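Local coordinates for viral macrophage inflammatory protein 2 (PDB 2FHT) that binds a wide range of chemokine receptors, CXCR4 among them, and blocks infection by several HIV-1 strains, at residues 9-14 / 33-38; 40-45 / 61-66. All blocks are in the same frame, centred on the assembly; numbering follows the deposited sequence.

The two contacts illustrate how a very small protein is held together by covalent and hydrophobic means at once. Interaction 1 (9-14 with 33-38) joins two loops, one ahead of strand 25-30 and one between it and strand 39-44; interaction 2 (40-45 with 61-66) follows it along the chain and packs strand 39-44 against helix 57-65. Their centres are about 17 Å apart, on opposite sides of the molecule's centre. They nevertheless touch, since Cys12 SG lies 3.9 Å from Ile41 CG1. Crosslinked loops and helix-covered sheet thus meet on the central strand of a single chemokine fold.

Interaction 1 (9-14 / 33-38); sequences DKCCLG and QLCSKP
Cys11 and Cys35 both turn their sulfur anti to the carbonyl carbon and beside the backbone N (chi1 near -68° in each), and from these matching torsions the two SG atoms join in a bond of 2.0 Å. The disulfide is twisted close to a right angle, with chi3 at -85°, and brings the two CA atoms to 5.7 Å. Lys10 O lies beside the bridge, 3.7 Å from Cys35 SG.

Two residues further along, Lys37 forms the second link. Its chain bends at both chi3 and chi4, curling alongside the backbone of Cys12 to Gly14 rather than extending past it. CB passes Cys12 O, CE rests against the peptide carbon and oxygen of Leu13, and NZ returns to donate to Cys12 O at 2.7 Å. The ammonium approaches from above the carbonyl plane, 58° out of it, so the bond is short but does not follow a lone pair. NZ also comes within 3.0 Å of Gly14 N; both are donors, and this is proximity without a bond. A cation-pi contact with Tyr15 gives Lys37 another partner.

Between the two links a water spans the segments, accepting from Cys12 N at 2.8 Å and donating to Lys37 O at 2.7 Å. Disulfide, water and lysine therefore fasten successive points of two loops that have no regular secondary structure. Cys12 is bonded in turn to Cys51; the two crosslinks staple the N-terminal region onto the chemokine fold, and the adjacency of Cys11 and Cys12 is the hallmark of its CC family.

Interaction 2 (40-45 / 61-66); sequences VIFLTK and KLMQQL
Phe42 of strand 39-44 packs against Leu62 of helix 57-65 and Leu66 just after it, part of the chemokine fold, in which a C-terminal helix lies across a three-stranded antiparallel sheet. The local axes of strand and helix pass 10.6 Å apart at 58°, a separation bridged by side chains from both elements. From CB, which points toward the helix, the ring is carried anti to the carbonyl carbon (chi1 -74°). CD2 then meets Leu66 CD1 at 3.6 Å, just where the chain leaves the helix. CE2, the next atom along that side, comes closest to Leu62 CB, at 3.3 Å, and also touches Leu66 CD1. At the tip, CZ lies against Leu62 CB and CD1, while CE1 makes a looser approach to the same methyl.

Leu62 thus meets the ring with two parts of its side chain. CB packs against CE2 and CZ, and CD1 sits over one face in a CH-pi contact, 4.0 Å from the centroid and offset toward the rim. The Leu66 side chain runs at about a right angle to that of Phe42, and its CD1 meets the ring obliquely. Near the ring plane, at its edge, lies the backbone N of Met63.

Phe42 also touches Leu20 of the loop before strand 25-30 and Ala52 of strand 49-53, which places the ring in the hydrophobic core. The helix end has a polar connection as well: Trp28 NE1 makes weak hydrogen bonds to the carbonyl oxygens of Met63 and Leu66. Earlier on the strand, Val40 and Met63 meet tip to tip, with the methionine bent at chi3 (71°) and its CE 3.9 Å from Val40 CG1.

Interaction 1 (9-14 / 33-38)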
loop_
_atom_site.group_PDB
_atom_site.type_symbol
_atom_site.label_atom_id
_atom_site.label_comp_id
_atom_site.label_asym_id
_atom_site.label_seq_id
_atom_site.Cartn_x
_atom_site.Cartn_y
_atom_site.Cartn_z
ATOM N N ASP A 9 -0.666 -13.525 -6.133
ATOM C CA ASP A 9 -1.167 -12.263 -5.608
ATOM C C ASP A 9 -0.020 -11.421 -5.075
ATOM O O ASP A 9 1.046 -11.956 -4.788
ATOM C CB ASP A 9 -2.182 -12.517 -4.489
ATOM C CG ASP A 9 -3.558 -12.967 -5.019
ATOM O OD1 ASP A 9 -4.255 -12.155 -5.671
ATOM O OD2 ASP A 9 -3.941 -14.133 -4.771
ATOM N N LYS A 10 -0.218 -10.104 -5.006
ATOM C CA LYS A 10 0.801 -9.192 -4.467
ATOM C C LYS A 10 0.607 -9.035 -2.970
ATOM O O LYS A 10 -0.447 -8.578 -2.534
ATOM C CB LYS A 10 0.708 -7.803 -5.099
ATOM C CG LYS A 10 1.333 -7.663 -6.458
ATOM C CD LYS A 10 1.367 -6.187 -6.896
ATOM C CE LYS A 10 0.063 -5.714 -7.557
ATOM N NZ LYS A 10 -1.112 -5.595 -6.625
ATOM N N CYS A 11 1.612 -9.423 -2.187
ATOM C CA CYS A 11 1.551 -9.308 -0.729
ATOM C C CYS A 11 2.742 -8.528 -0.206
ATOM O O CYS A 11 3.785 -8.487 -0.848
ATOM C CB CYS A 11 1.562 -10.681 -0.064
ATOM S SG CYS A 11 0.063 -11.663 -0.355
ATOM N N CYS A 12 2.568 -7.904 0.956
ATOM C CA CYS A 12 3.622 -7.138 1.605
ATOM C C CYS A 12 4.347 -8.018 2.622
ATOM O O CYS A 12 3.816 -8.372 3.669
ATOM C CB CYS A 12 3.041 -5.860 2.231
ATOM S SG CYS A 12 2.527 -4.684 0.933
ATOM N N LEU A 13 5.553 -8.418 2.263
ATOM C CA LEU A 13 6.352 -9.275 3.119
ATOM C C LEU A 13 7.261 -8.462 4.019
ATOM O O LEU A 13 8.024 -9.022 4.791
ATOM C CB LEU A 13 7.160 -10.242 2.259
ATOM C CG LEU A 13 6.317 -11.085 1.298
ATOM C CD1 LEU A 13 7.215 -12.088 0.558
ATOM C CD2 LEU A 13 5.240 -11.805 2.103
ATOM N N GLY A 14 7.115 -7.142 3.945
ATOM C CA GLY A 14 7.907 -6.207 4.731
ATOM C C GLY A 14 7.304 -4.822 4.546
ATOM O O GLY A 14 6.502 -4.604 3.630
ATOM N N GLN A 33 -6.789 -9.898 1.554
ATOM C CA GLN A 33 -6.960 -10.190 2.969
ATOM C C GLN A 33 -6.400 -11.560 3.267
ATOM O O GLN A 33 -6.232 -11.907 4.412
ATOM C CB GLN A 33 -8.428 -10.128 3.384
ATOM C CG GLN A 33 -9.121 -8.760 3.196
ATOM C CD GLN A 33 -8.659 -7.653 4.170
ATOM O OE1 GLN A 33 -8.638 -7.841 5.390
ATOM N NE2 GLN A 33 -8.371 -6.465 3.624
ATOM N N LEU A 34 -6.106 -12.345 2.234
ATOM C CA LEU A 34 -5.516 -13.680 2.424
ATOM C C LEU A 34 -3.989 -13.618 2.639
ATOM O O LEU A 34 -3.363 -14.613 3.003
ATOM C CB LEU A 34 -5.854 -14.620 1.248
ATOM C CG LEU A 34 -7.322 -15.039 1.033
ATOM C CD1 LEU A 34 -7.420 -15.950 -0.169
ATOM C CD2 LEU A 34 -7.902 -15.731 2.281
ATOM N N CYS A 35 -3.377 -12.469 2.359
ATOM C CA CYS A 35 -1.931 -12.315 2.587
ATOM C C CYS A 35 -1.704 -12.463 4.087
ATOM O O CYS A 35 -2.557 -12.067 4.892
ATOM C CB CYS A 35 -1.422 -10.923 2.181
ATOM S SG CYS A 35 -1.410 -10.519 0.415
ATOM N N SER A 36 -0.536 -12.966 4.464
ATOM C CA SER A 36 -0.226 -13.157 5.880
ATOM C C SER A 36 -0.147 -11.828 6.604
ATOM O O SER A 36 -0.857 -11.608 7.578
ATOM C CB SER A 36 1.084 -13.925 6.054
ATOM O OG SER A 36 1.220 -14.378 7.391
ATOM N N LYS A 37 0.715 -10.943 6.124
ATOM C CA LYS A 37 0.876 -9.636 6.740
ATOM C C LYS A 37 -0.149 -8.684 6.165
ATOM O O LYS A 37 -0.322 -8.619 4.964
ATOM C CB LYS A 37 2.290 -9.096 6.488
ATOM C CG LYS A 37 3.372 -9.809 7.286
ATOM C CD LYS A 37 4.798 -9.558 6.791
ATOM C CE LYS A 37 5.265 -8.134 7.017
ATOM N NZ LYS A 37 4.830 -7.258 5.899
ATOM N N PRO A 38 -0.930 -8.030 7.025
ATOM C CA PRO A 38 -1.938 -7.082 6.541
ATOM C C PRO A 38 -1.259 -5.799 6.045
ATOM O O PRO A 38 -0.689 -5.036 6.848
ATOM C CB PRO A 38 -2.765 -6.805 7.797
ATOM C CG PRO A 38 -1.777 -6.984 8.907
ATOM C CD PRO A 38 -1.037 -8.227 8.479
HETATM O O HOH W 1 0.172 -7.877 2.380
#

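Interaction 2 (40-45 / 61-66)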
loop_
_atom_site.group_PDB
_atom_site.type_symbol
_atom_site.label_atom_id
_atom_site.label_comp_id
_atom_site.label_asym_id
_atom_site.label_seq_id
_atom_site.Cartn_x
_atom_site.Cartn_y
_atom_site.Cartn_z
ATOM N N VAL A 40 -0.905 -2.340 2.896
ATOM C CA VAL A 40 -1.448 -1.484 1.851
ATOM C C VAL A 40 -0.286 -1.079 0.971
ATOM O O VAL A 40 0.849 -0.999 1.433
ATOM C CB VAL A 40 -2.164 -0.207 2.391
ATOM C CG1 VAL A 40 -3.436 -0.567 3.181
ATOM C CG2 VAL A 40 -1.228 0.615 3.212
ATOM N N ILE A 41 -0.550 -0.910 -0.313
ATOM C CA ILE A 41 0.484 -0.495 -1.245
ATOM C C ILE A 41 0.245 0.947 -1.704
ATOM O O ILE A 41 -0.832 1.271 -2.207
ATOM C CB ILE A 41 0.518 -1.419 -2.488
ATOM C CG1 ILE A 41 0.826 -2.863 -2.063
ATOM C CG2 ILE A 41 1.531 -0.906 -3.498
ATOM C CD1 ILE A 41 0.532 -3.942 -3.141
ATOM N N PHE A 42 1.217 1.824 -1.461
ATOM C CA PHE A 42 1.111 3.207 -1.910
ATOM C C PHE A 42 1.714 3.309 -3.300
ATOM O O PHE A 42 2.716 2.653 -3.593
ATOM C CB PHE A 42 1.841 4.173 -0.961
ATOM C CG PHE A 42 1.128 4.398 0.336
ATOM C CD1 PHE A 42 1.568 3.781 1.499
ATOM C CD2 PHE A 42 -0.044 5.160 0.378
ATOM C CE1 PHE A 42 0.859 3.919 2.678
ATOM C CE2 PHE A 42 -0.761 5.302 1.552
ATOM C CZ PHE A 42 -0.320 4.679 2.707
ATOM N N LEU A 43 1.045 4.032 -4.186
ATOM C CA LEU A 43 1.550 4.235 -5.529
ATOM C C LEU A 43 2.132 5.620 -5.522
ATOM O O LEU A 43 1.465 6.569 -5.116
ATOM C CB LEU A 43 0.428 4.133 -6.563
ATOM C CG LEU A 43 -0.077 2.706 -6.784
ATOM C CD1 LEU A 43 -1.318 2.718 -7.644
ATOM C CD2 LEU A 43 1.020 1.878 -7.458
ATOM N N THR A 44 3.410 5.735 -5.850
ATOM C CA THR A 44 4.040 7.048 -5.861
ATOM C C THR A 44 3.781 7.720 -7.198
ATOM O O THR A 44 3.326 7.065 -8.152
ATOM C CB THR A 44 5.565 6.976 -5.544
ATOM O OG1 THR A 44 6.285 6.377 -6.634
ATOM C CG2 THR A 44 5.793 6.151 -4.250
ATOM N N LYS A 45 3.943 9.041 -7.231
ATOM C CA LYS A 45 3.742 9.800 -8.461
ATOM C C LYS A 45 4.804 9.357 -9.471
ATOM O O LYS A 45 4.556 9.313 -10.666
ATOM C CB LYS A 45 3.832 11.298 -8.174
ATOM C CG LYS A 45 2.743 11.816 -7.236
ATOM C CD LYS A 45 2.972 13.278 -6.828
ATOM C CE LYS A 45 1.840 13.766 -5.928
ATOM N NZ LYS A 45 2.102 15.055 -5.225
ATOM N N LYS A 61 -3.327 7.616 7.969
ATOM C CA LYS A 61 -3.462 9.031 7.656
ATOM C C LYS A 61 -3.391 9.163 6.144
ATOM O O LYS A 61 -4.194 9.856 5.519
ATOM C CB LYS A 61 -2.284 9.796 8.275
ATOM C CG LYS A 61 -2.658 11.014 9.083
ATOM C CD LYS A 61 -1.425 11.544 9.791
ATOM C CE LYS A 61 -0.818 10.493 10.717
ATOM N NZ LYS A 61 0.475 10.931 11.322
ATOM N N LEU A 62 -2.395 8.527 5.548
ATOM C CA LEU A 62 -2.269 8.583 4.099
ATOM C C LEU A 62 -3.472 7.904 3.445
ATOM O O LEU A 62 -3.892 8.291 2.364
ATOM C CB LEU A 62 -0.973 7.900 3.643
ATOM C CG LEU A 62 0.328 8.696 3.845
ATOM C CD1 LEU A 62 1.538 7.824 3.565
ATOM C CD2 LEU A 62 0.305 9.931 2.938
ATOM N N MET A 63 -3.974 6.847 4.077
ATOM C CA MET A 63 -5.118 6.127 3.558
ATOM C C MET A 63 -6.331 7.053 3.530
ATOM O O MET A 63 -7.157 6.970 2.619
ATOM C CB MET A 63 -5.387 4.883 4.402
ATOM C CG MET A 63 -4.368 3.784 4.191
ATOM S SD MET A 63 -4.420 2.510 5.479
ATOM C CE MET A 63 -5.928 1.670 5.135
ATOM N N GLN A 64 -6.409 7.947 4.518
ATOM C CA GLN A 64 -7.493 8.923 4.609
ATOM C C GLN A 64 -7.337 9.942 3.500
ATOM O O GLN A 64 -8.256 10.172 2.724
ATOM C CB GLN A 64 -7.423 9.714 5.910
ATOM C CG GLN A 64 -7.910 9.048 7.163
ATOM C CD GLN A 64 -8.023 10.049 8.316
ATOM O OE1 GLN A 64 -8.756 9.824 9.268
ATOM N NE2 GLN A 64 -7.346 11.187 8.195
ATOM N N GLN A 65 -6.184 10.604 3.460
ATOM C CA GLN A 65 -5.964 11.639 2.452
ATOM C C GLN A 65 -5.811 11.253 0.995
ATOM O O GLN A 65 -6.081 12.069 0.116
ATOM C CB GLN A 65 -4.832 12.571 2.869
ATOM C CG GLN A 65 -3.651 11.901 3.483
ATOM C CD GLN A 65 -2.713 12.908 4.129
ATOM O OE1 GLN A 65 -1.611 13.148 3.637
ATOM N NE2 GLN A 65 -3.161 13.512 5.234
ATOM N N LEU A 66 -5.355 10.029 0.725
ATOM C CA LEU A 66 -5.175 9.599 -0.651
ATOM C C LEU A 66 -6.362 8.780 -1.133
ATOM O O LEU A 66 -7.067 8.177 -0.325
ATOM C CB LEU A 66 -3.911 8.738 -0.776
ATOM C CG LEU A 66 -2.530 9.373 -0.580
ATOM C CD1 LEU A 66 -1.501 8.266 -0.581
ATOM C CD2 LEU A 66 -2.219 10.386 -1.671
#